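Local structure of uncharacterized protein MTH_862 (Methanothermobacter thermautotrophicus, 2R47) at residues Leu88-Met96 and Met128-Leu138; Ile55-Ser63 and Asp105-Ala113. The protein is of unknown function; it belongs to the archaeal DUF2124 family and forms a two-chain assembly with an alpha/beta fold built on a mixed sheet. All blocks are in the same frame, centred on the assembly; numbering follows the deposited sequence. Where two conformers were deposited one is given.

Contact 1 of 2, residues Leu88-Met96 and Met128-Leu138; sequences LVLLGGLSM and MFARAGWYELL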
loop_
_atom_site.group_PDB
_atom_site.type_symbol
_atom_site.label_atom_id
_atom_site.label_comp_id
_atom_site.label_asym_id
_atom_site.label_seq_id
_atom_site.Cartn_x
_atom_site.Cartn_y
_atom_site.Cartn_z
ATOM N N LEU A 88 1.958 -11.297 -15.209
ATOM C CA LEU A 88 2.375 -9.919 -15.189
ATOM C C LEU A 88 1.189 -9.105 -14.697
ATOM O O LEU A 88 0.138 -9.132 -15.308
ATOM C CB LEU A 88 2.826 -9.454 -16.574
ATOM C CG LEU A 88 3.254 -7.979 -16.690
ATOM C CD1 LEU A 88 4.337 -7.512 -15.692
ATOM C CD2 LEU A 88 3.663 -7.687 -18.166
ATOM N N VAL A 89 1.378 -8.360 -13.600
ATOM C CA VAL A 89 0.312 -7.582 -13.013
ATOM C C VAL A 89 0.598 -6.102 -13.312
ATOM O O VAL A 89 1.587 -5.506 -12.809
ATOM C CB VAL A 89 0.197 -7.832 -11.444
ATOM C CG1 VAL A 89 -0.981 -6.987 -10.855
ATOM C CG2 VAL A 89 0.108 -9.368 -11.115
ATOM N N LEU A 90 -0.255 -5.500 -14.126
ATOM C CA LEU A 90 -0.164 -4.056 -14.386
ATOM C C LEU A 90 -0.924 -3.332 -13.271
ATOM O O LEU A 90 -2.085 -3.683 -12.967
ATOM C CB LEU A 90 -0.808 -3.707 -15.738
ATOM C CG LEU A 90 -0.222 -4.487 -16.937
ATOM C CD1 LEU A 90 -0.959 -3.985 -18.284
ATOM C CD2 LEU A 90 1.303 -4.370 -16.980
ATOM N N LEU A 91 -0.294 -2.305 -12.710
ATOM C CA LEU A 91 -0.898 -1.481 -11.662
ATOM C C LEU A 91 -1.570 -0.267 -12.268
ATOM O O LEU A 91 -1.135 0.243 -13.332
ATOM C CB LEU A 91 0.167 -1.132 -10.582
ATOM C CG LEU A 91 0.738 -2.437 -9.968
ATOM C CD1 LEU A 91 1.910 -2.092 -9.014
ATOM C CD2 LEU A 91 -0.300 -3.247 -9.178
ATOM N N GLY A 92 -2.667 0.185 -11.631
ATOM C CA GLY A 92 -3.492 1.221 -12.217
ATOM C C GLY A 92 -2.813 2.531 -12.627
ATOM O O GLY A 92 -3.237 3.173 -13.604
ATOM N N GLY A 93 -1.799 2.940 -11.877
ATOM C CA GLY A 93 -1.051 4.165 -12.161
ATOM C C GLY A 93 -0.497 4.191 -13.569
ATOM O O GLY A 93 -0.330 5.276 -14.143
ATOM N N LEU A 94 -0.213 3.019 -14.156
ATOM C CA LEU A 94 0.322 3.003 -15.543
ATOM C C LEU A 94 -0.634 3.639 -16.551
ATOM O O LEU A 94 -0.203 4.085 -17.641
ATOM C CB LEU A 94 0.608 1.593 -16.018
ATOM C CG LEU A 94 1.746 0.839 -15.318
ATOM C CD1 LEU A 94 1.924 -0.569 -15.916
ATOM C CD2 LEU A 94 3.018 1.631 -15.456
ATOM N N SER A 95 -1.916 3.622 -16.206
ATOM C CA SER A 95 -2.961 4.102 -17.150
ATOM C C SER A 95 -3.213 5.595 -16.977
ATOM O O SER A 95 -4.032 6.182 -17.704
ATOM C CB SER A 95 -4.282 3.322 -17.002
ATOM O OG SER A 95 -4.905 3.551 -15.763
ATOM N N MET A 96 -2.550 6.222 -16.026
ATOM C CA MET A 96 -2.807 7.642 -15.732
ATOM C C MET A 96 -2.176 8.535 -16.795
ATOM O O MET A 96 -1.082 8.270 -17.233
ATOM C CB MET A 96 -2.285 8.048 -14.341
ATOM C CG MET A 96 -0.764 8.217 -14.265
ATOM S SD MET A 96 -0.111 9.024 -12.793
ATOM C CE MET A 96 0.008 7.638 -11.687
ATOM N N MET A 128 -9.782 2.155 -12.708
ATOM C CA MET A 128 -8.865 2.946 -13.520
ATOM C C MET A 128 -8.688 2.351 -14.902
ATOM O O MET A 128 -8.678 3.093 -15.893
ATOM C CB MET A 128 -7.492 3.047 -12.821
ATOM C CG MET A 128 -6.631 4.204 -13.282
ATOM S SD MET A 128 -7.304 5.827 -12.816
ATOM C CE MET A 128 -7.425 5.644 -11.023
ATOM N N PHE A 129 -8.483 1.040 -15.001
ATOM C CA PHE A 129 -8.210 0.487 -16.316
ATOM C C PHE A 129 -9.393 0.595 -17.293
ATOM O O PHE A 129 -9.210 0.933 -18.471
ATOM C CB PHE A 129 -7.762 -0.953 -16.229
ATOM C CG PHE A 129 -6.377 -1.114 -15.684
ATOM C CD1 PHE A 129 -5.329 -0.419 -16.253
ATOM C CD2 PHE A 129 -6.136 -1.974 -14.630
ATOM C CE1 PHE A 129 -3.992 -0.590 -15.759
ATOM C CE2 PHE A 129 -4.828 -2.151 -14.135
ATOM C CZ PHE A 129 -3.784 -1.437 -14.699
ATOM N N ALA A 130 -10.581 0.233 -16.833
ATOM C CA ALA A 130 -11.790 0.366 -17.662
ATOM C C ALA A 130 -11.943 1.831 -18.149
ATOM O O ALA A 130 -12.209 2.100 -19.331
ATOM C CB ALA A 130 -12.992 -0.019 -16.851
ATOM N N ARG A 131 -11.769 2.751 -17.216
ATOM C CA ARG A 131 -11.964 4.194 -17.488
ATOM C C ARG A 131 -10.977 4.740 -18.522
ATOM O O ARG A 131 -11.316 5.598 -19.336
ATOM C CB ARG A 131 -11.943 4.977 -16.179
ATOM C CG ARG A 131 -13.142 4.611 -15.302
ATOM C CD ARG A 131 -13.013 5.131 -13.902
ATOM N NE ARG A 131 -12.813 6.570 -13.865
ATOM C CZ ARG A 131 -12.021 7.186 -12.995
ATOM N NH1 ARG A 131 -11.322 6.467 -12.096
ATOM N NH2 ARG A 131 -11.906 8.513 -13.055
ATOM N N ALA A 132 -9.767 4.181 -18.534
ATOM C CA ALA A 132 -8.732 4.595 -19.463
ATOM C C ALA A 132 -8.901 3.996 -20.882
ATOM O O ALA A 132 -8.174 4.343 -21.819
ATOM C CB ALA A 132 -7.372 4.221 -18.872
ATOM N N GLY A 133 -9.867 3.102 -21.038
ATOM C CA GLY A 133 -10.083 2.390 -22.302
ATOM C C GLY A 133 -9.273 1.099 -22.417
ATOM O O GLY A 133 -9.291 0.434 -23.473
ATOM N N TRP A 134 -8.573 0.711 -21.335
ATOM C CA TRP A 134 -7.563 -0.345 -21.449
ATOM C C TRP A 134 -8.144 -1.740 -21.622
ATOM O O TRP A 134 -7.419 -2.646 -22.055
ATOM C CB TRP A 134 -6.496 -0.297 -20.332
ATOM C CG TRP A 134 -5.440 0.756 -20.530
ATOM C CD1 TRP A 134 -5.552 1.904 -21.269
ATOM C CD2 TRP A 134 -4.113 0.761 -19.994
ATOM N NE1 TRP A 134 -4.404 2.621 -21.214
ATOM C CE2 TRP A 134 -3.494 1.948 -20.438
ATOM C CE3 TRP A 134 -3.394 -0.110 -19.165
ATOM C CZ2 TRP A 134 -2.186 2.299 -20.074
ATOM C CZ3 TRP A 134 -2.067 0.223 -18.830
ATOM C CH2 TRP A 134 -1.495 1.415 -19.271
ATOM N N TYR A 135 -9.437 -1.934 -21.330
ATOM C CA TYR A 135 -10.029 -3.262 -21.566
ATOM C C TYR A 135 -10.159 -3.509 -23.056
ATOM O O TYR A 135 -10.167 -4.658 -23.495
ATOM C CB TYR A 135 -11.413 -3.428 -20.920
ATOM C CG TYR A 135 -11.459 -3.485 -19.393
ATOM C CD1 TYR A 135 -10.287 -3.497 -18.622
ATOM C CD2 TYR A 135 -12.691 -3.557 -18.734
ATOM C CE1 TYR A 135 -10.349 -3.554 -17.215
ATOM C CE2 TYR A 135 -12.758 -3.648 -17.342
ATOM C CZ TYR A 135 -11.581 -3.622 -16.592
ATOM O OH TYR A 135 -11.668 -3.698 -15.218
ATOM N N GLU A 136 -10.280 -2.424 -23.832
ATOM C CA GLU A 136 -10.351 -2.540 -25.297
ATOM C C GLU A 136 -8.972 -2.567 -25.959
ATOM O O GLU A 136 -8.828 -3.117 -27.039
ATOM C CB GLU A 136 -11.261 -1.463 -25.893
ATOM C CG GLU A 136 -12.664 -1.522 -25.298
ATOM C CD GLU A 136 -13.703 -0.796 -26.136
ATOM O OE1 GLU A 136 -13.536 -0.731 -27.375
ATOM O OE2 GLU A 136 -14.700 -0.306 -25.557
ATOM N N LEU A 137 -7.967 -2.004 -25.296
ATOM C CA LEU A 137 -6.629 -1.854 -25.861
ATOM C C LEU A 137 -5.731 -3.016 -25.519
ATOM O O LEU A 137 -4.796 -3.273 -26.257
ATOM C CB LEU A 137 -5.952 -0.548 -25.395
ATOM C CG LEU A 137 -6.723 0.775 -25.613
ATOM C CD1 LEU A 137 -5.825 1.884 -25.209
ATOM C CD2 LEU A 137 -7.144 0.939 -27.032
ATOM N N LEU A 138 -5.986 -3.673 -24.374
ATOM C CA LEU A 138 -5.173 -4.827 -23.876
ATOM C C LEU A 138 -6.062 -6.061 -23.684
ATOM O O LEU A 138 -7.244 -5.928 -23.490
ATOM C CB LEU A 138 -4.519 -4.499 -22.530
ATOM C CG LEU A 138 -3.550 -3.333 -22.428
ATOM C CD1 LEU A 138 -2.988 -3.157 -21.022
ATOM C CD2 LEU A 138 -2.410 -3.536 -23.438
#
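Ser95 is the bump that fits between Met128, Ala132 and Trp134. Ser95 CB sits over the centre of the Trp134 six-membered ring, 3.8 Å from the centroid and 10° off the normal, a CH-pi contact, while Ala132 CB comes up beside the same carbon. With chi1 at 67°, Ser95 OG lies between its backbone N and carbonyl carbon and turns back to hydrogen-bond Gly92 O at 2.8 Å, in the carbonyl plane. Gly92 O thus takes two donors, Ser95 N and OG, and a small hydroxyl suits a place where the Met128 chain packs close by. The absence of a side chain at Gly92 lets Met128 approach that backbone, Met128 CG lying 3.6 Å from Gly92 O. Phe129 reaches deeper: Leu90 O meets its ring at the edge, near its plane, 3.3 Å from Phe129 CZ. Leu94 CB packs 3.9 Å from Trp134 CH2. In the strand, Leu90 meets Leu138 tip to tip, CD1 to CD1. No hydrogen bond crosses, so the contact rests on fit. Two short helices joined by a Schellman turn at Gly133 cover the end of strand 88-91 and its following 3-10 turn, where loops gather at the C-terminal edge of the sheet's parallel strands.

Contact 2 of 2, residues Ile55-Ser63 and Asp105-Ala113; sequences IFIPNTDFS and DVKKLVEDA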
loop_
_atom_site.group_PDB
_atom_site.type_symbol
_atom_site.label_atom_id
_atom_site.label_comp_id
_atom_site.label_asym_id
_atom_site.label_seq_id
_atom_site.Cartn_x
_atom_site.Cartn_y
_atom_site.Cartn_z
ATOM N N ILE A 55 8.809 -9.782 -8.559
ATOM C CA ILE A 55 9.616 -8.611 -8.926
ATOM C C ILE A 55 8.747 -7.365 -9.151
ATOM O O ILE A 55 7.539 -7.476 -9.447
ATOM C CB ILE A 55 10.467 -8.845 -10.231
ATOM C CG1 ILE A 55 9.558 -8.992 -11.462
ATOM C CG2 ILE A 55 11.416 -10.111 -10.124
ATOM C CD1 ILE A 55 10.370 -9.196 -12.827
ATOM N N PHE A 56 9.388 -6.184 -9.057
ATOM C CA PHE A 56 8.692 -4.893 -9.288
ATOM C C PHE A 56 9.356 -4.265 -10.501
ATOM O O PHE A 56 10.589 -4.114 -10.521
ATOM C CB PHE A 56 8.848 -3.964 -8.106
ATOM C CG PHE A 56 8.314 -2.562 -8.391
ATOM C CD1 PHE A 56 6.941 -2.393 -8.647
ATOM C CD2 PHE A 56 9.168 -1.465 -8.480
ATOM C CE1 PHE A 56 6.411 -1.143 -8.959
ATOM C CE2 PHE A 56 8.648 -0.197 -8.802
ATOM C CZ PHE A 56 7.283 -0.042 -9.050
ATOM N N ILE A 57 8.545 -3.928 -11.493
ATOM C CA ILE A 57 9.020 -3.314 -12.725
ATOM C C ILE A 57 8.593 -1.854 -12.656
ATOM O O ILE A 57 7.408 -1.585 -12.615
ATOM C CB ILE A 57 8.369 -4.006 -13.942
ATOM C CG1 ILE A 57 8.792 -5.487 -14.032
ATOM C CG2 ILE A 57 8.637 -3.226 -15.269
ATOM C CD1 ILE A 57 7.767 -6.291 -14.830
ATOM N N PRO A 58 9.561 -0.922 -12.627
ATOM C CA PRO A 58 9.208 0.484 -12.593
ATOM C C PRO A 58 8.763 0.988 -13.973
ATOM O O PRO A 58 9.483 0.851 -14.973
ATOM C CB PRO A 58 10.501 1.155 -12.122
ATOM C CG PRO A 58 11.610 0.303 -12.715
ATOM C CD PRO A 58 11.034 -1.127 -12.608
ATOM N N ASN A 59 7.577 1.589 -14.008
ATOM C CA ASN A 59 6.969 2.055 -15.252
ATOM C C ASN A 59 6.907 0.905 -16.237
ATOM O O ASN A 59 6.292 -0.082 -15.939
ATOM C CB ASN A 59 7.723 3.291 -15.780
ATOM C CG ASN A 59 7.593 4.474 -14.837
ATOM O OD1 ASN A 59 6.486 4.869 -14.477
ATOM N ND2 ASN A 59 8.712 4.968 -14.355
ATOM N N THR A 60 7.518 1.022 -17.428
ATOM C CA THR A 60 7.522 -0.143 -18.326
ATOM C C THR A 60 8.977 -0.593 -18.592
ATOM O O THR A 60 9.273 -1.177 -19.624
ATOM C CB THR A 60 6.766 0.138 -19.651
ATOM O OG1 THR A 60 7.367 1.264 -20.304
ATOM C CG2 THR A 60 5.282 0.451 -19.384
ATOM N N ASP A 61 9.869 -0.309 -17.653
ATOM C CA ASP A 61 11.279 -0.620 -17.832
ATOM C C ASP A 61 11.670 -1.927 -17.160
ATOM O O ASP A 61 12.195 -1.927 -16.063
ATOM C CB ASP A 61 12.151 0.511 -17.303
ATOM C CG ASP A 61 13.588 0.397 -17.763
ATOM O OD1 ASP A 61 13.956 -0.613 -18.421
ATOM O OD2 ASP A 61 14.339 1.344 -17.486
ATOM N N PHE A 62 11.510 -3.015 -17.904
ATOM C CA PHE A 62 11.836 -4.363 -17.449
ATOM C C PHE A 62 13.296 -4.515 -17.030
ATOM O O PHE A 62 13.612 -5.213 -16.076
ATOM C CB PHE A 62 11.469 -5.283 -18.602
ATOM C CG PHE A 62 11.593 -6.719 -18.322
ATOM C CD1 PHE A 62 11.076 -7.271 -17.144
ATOM C CD2 PHE A 62 12.173 -7.568 -19.287
ATOM C CE1 PHE A 62 11.150 -8.654 -16.908
ATOM C CE2 PHE A 62 12.257 -8.959 -19.054
ATOM C CZ PHE A 62 11.765 -9.487 -17.857
ATOM N N SER A 63 14.202 -3.844 -17.746
ATOM C CA SER A 63 15.625 -3.901 -17.426
ATOM C C SER A 63 15.963 -3.370 -16.037
ATOM O O SER A 63 16.998 -3.770 -15.477
ATOM C CB SER A 63 16.463 -3.182 -18.506
ATOM O OG SER A 63 16.384 -1.760 -18.356
ATOM N N ASP A 105 4.309 1.235 -25.215
ATOM C CA ASP A 105 5.379 0.843 -24.288
ATOM C C ASP A 105 4.867 -0.246 -23.356
ATOM O O ASP A 105 5.626 -1.148 -22.951
ATOM C CB ASP A 105 5.915 2.016 -23.465
ATOM C CG ASP A 105 6.757 3.000 -24.297
ATOM O OD1 ASP A 105 7.477 2.595 -25.233
ATOM O OD2 ASP A 105 6.677 4.199 -23.998
ATOM N N VAL A 106 3.584 -0.138 -23.008
ATOM C CA VAL A 106 2.916 -1.183 -22.200
ATOM C C VAL A 106 2.835 -2.507 -22.959
ATOM O O VAL A 106 3.127 -3.557 -22.405
ATOM C CB VAL A 106 1.516 -0.736 -21.675
ATOM C CG1 VAL A 106 0.798 -1.898 -21.019
ATOM C CG2 VAL A 106 1.670 0.429 -20.651
ATOM N N LYS A 107 2.446 -2.467 -24.223
ATOM C CA LYS A 107 2.373 -3.697 -25.000
ATOM C C LYS A 107 3.744 -4.321 -25.205
ATOM O O LYS A 107 3.865 -5.551 -25.291
ATOM C CB LYS A 107 1.705 -3.460 -26.347
ATOM C CG LYS A 107 0.257 -3.094 -26.280
ATOM C CD LYS A 107 -0.134 -2.743 -27.723
ATOM C CE LYS A 107 -1.541 -2.341 -27.858
ATOM N NZ LYS A 107 -1.741 -1.783 -29.242
ATOM N N LYS A 108 4.774 -3.482 -25.313
ATOM C CA LYS A 108 6.142 -4.001 -25.450
ATOM C C LYS A 108 6.557 -4.670 -24.145
ATOM O O LYS A 108 7.246 -5.681 -24.155
ATOM C CB LYS A 108 7.131 -2.883 -25.771
ATOM C CG LYS A 108 8.563 -3.388 -25.907
ATOM C CD LYS A 108 8.767 -4.113 -27.242
ATOM C CE LYS A 108 10.192 -4.670 -27.382
ATOM N NZ LYS A 108 11.211 -3.787 -26.721
ATOM N N LEU A 109 6.173 -4.078 -23.021
ATOM C CA LEU A 109 6.424 -4.713 -21.704
ATOM C C LEU A 109 5.792 -6.085 -21.634
ATOM O O LEU A 109 6.402 -7.031 -21.145
ATOM C CB LEU A 109 5.877 -3.858 -20.562
ATOM C CG LEU A 109 6.076 -4.496 -19.187
ATOM C CD1 LEU A 109 7.580 -4.659 -18.811
ATOM C CD2 LEU A 109 5.314 -3.721 -18.112
ATOM N N VAL A 110 4.547 -6.184 -22.108
ATOM C CA VAL A 110 3.832 -7.443 -22.035
ATOM C C VAL A 110 4.576 -8.449 -22.908
ATOM O O VAL A 110 4.789 -9.590 -22.508
ATOM C CB VAL A 110 2.352 -7.287 -22.417
ATOM C CG1 VAL A 110 1.662 -8.674 -22.451
ATOM C CG2 VAL A 110 1.644 -6.364 -21.401
ATOM N N GLU A 111 5.008 -8.010 -24.092
ATOM C CA GLU A 111 5.764 -8.869 -24.985
ATOM C C GLU A 111 7.057 -9.339 -24.364
ATOM O O GLU A 111 7.429 -10.526 -24.501
ATOM C CB GLU A 111 6.082 -8.120 -26.282
ATOM C CG GLU A 111 6.734 -9.008 -27.333
ATOM C CD GLU A 111 5.831 -10.171 -27.759
ATOM O OE1 GLU A 111 4.586 -10.044 -27.608
ATOM O OE2 GLU A 111 6.362 -11.201 -28.255
ATOM N N ASP A 112 7.762 -8.430 -23.692
ATOM C CA ASP A 112 9.078 -8.754 -23.133
ATOM C C ASP A 112 9.083 -9.505 -21.792
ATOM O O ASP A 112 9.916 -10.399 -21.569
ATOM C CB ASP A 112 9.913 -7.478 -22.953
ATOM C CG ASP A 112 10.330 -6.828 -24.283
ATOM O OD1 ASP A 112 10.195 -7.430 -25.388
ATOM O OD2 ASP A 112 10.787 -5.670 -24.203
ATOM N N ALA A 113 8.242 -9.080 -20.866
ATOM C CA ALA A 113 8.311 -9.527 -19.483
ATOM C C ALA A 113 7.377 -10.691 -19.202
ATOM O O ALA A 113 7.628 -11.441 -18.265
ATOM C CB ALA A 113 7.962 -8.380 -18.526
HETATM O O HOH W 1 8.203 -1.380 -22.685
#
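Leu109 and Ala113, one turn apart on the helix, meet Ile57, Thr60 and Phe62, and apolar packing carries most of the contact. Leu109 is central: Leu109 CD1 lies 3.9 Å from Phe62 CB and 4.0 Å from Ile57 CG2, the Ile57 and Leu109 side chains crossing obliquely. Branched chains suit both places because each meets several neighbours, Ile57 through CG2 on Leu109 and CD1 on Ala113, Leu109 through CD1 on Phe62, Thr60 O and Ile57; both also touch Ala32 of the neighbouring strand 28-33. Thr60 crosses its helix partners at about a right angle in van der Waals packing, Thr60 CG2 3.8 Å from Val106 CG2 and Thr60 OG1 3.6 Å from Asp105 CB.

The aromatic contact is a CH-pi interaction. Ala113 CB sits over one face of Phe62, 3.7 Å from the ring centroid and displaced toward the rim. Phe62 CG stands opposite the backbone N (chi1 -174°), which swings the ring alongside the last turn of the helix, and a residue as small as alanine lets that ring come close to the helix backbone.

The polar link across is a water, donating to Thr60 O at 3.2 Å and to Asp105 O at 2.6 Å. Near Phe62, a salt bridge within the helix joins Lys108 NZ to Asp112 OD2 (3.2 Å), its hydrogen bond weak.

A type II' turn from Pro58 to Asp61, closed by Asp61 N to Pro58 O, brings Thr60 and Phe62 against the helix, which is that of a beta-alpha-beta crossover between parallel strands 88-91 and 118-125.

Overall arrangement
Both contacts rest on the same mixed sheet, and their segments alternate along the chain. Contact 1 is the more buried, its helices packing against strand 88-91 and the turn after it; contact 2 lies nearer the surface, setting helix 103-113 against strand 53-58 and its loop. Each has a CH-pi contact and no direct hydrogen bond across, but contact 2 adds a water bridging the two backbones. The centres are about 14 Å apart, yet a continuous apolar zone between sheet and helices joins them: Trp134 CH2 lies 3.6 Å from Val106 CG2, and strand 88-91 of contact 1 also meets helix 103-113 of contact 2, Leu90 on Val106 and Leu88 on Leu109.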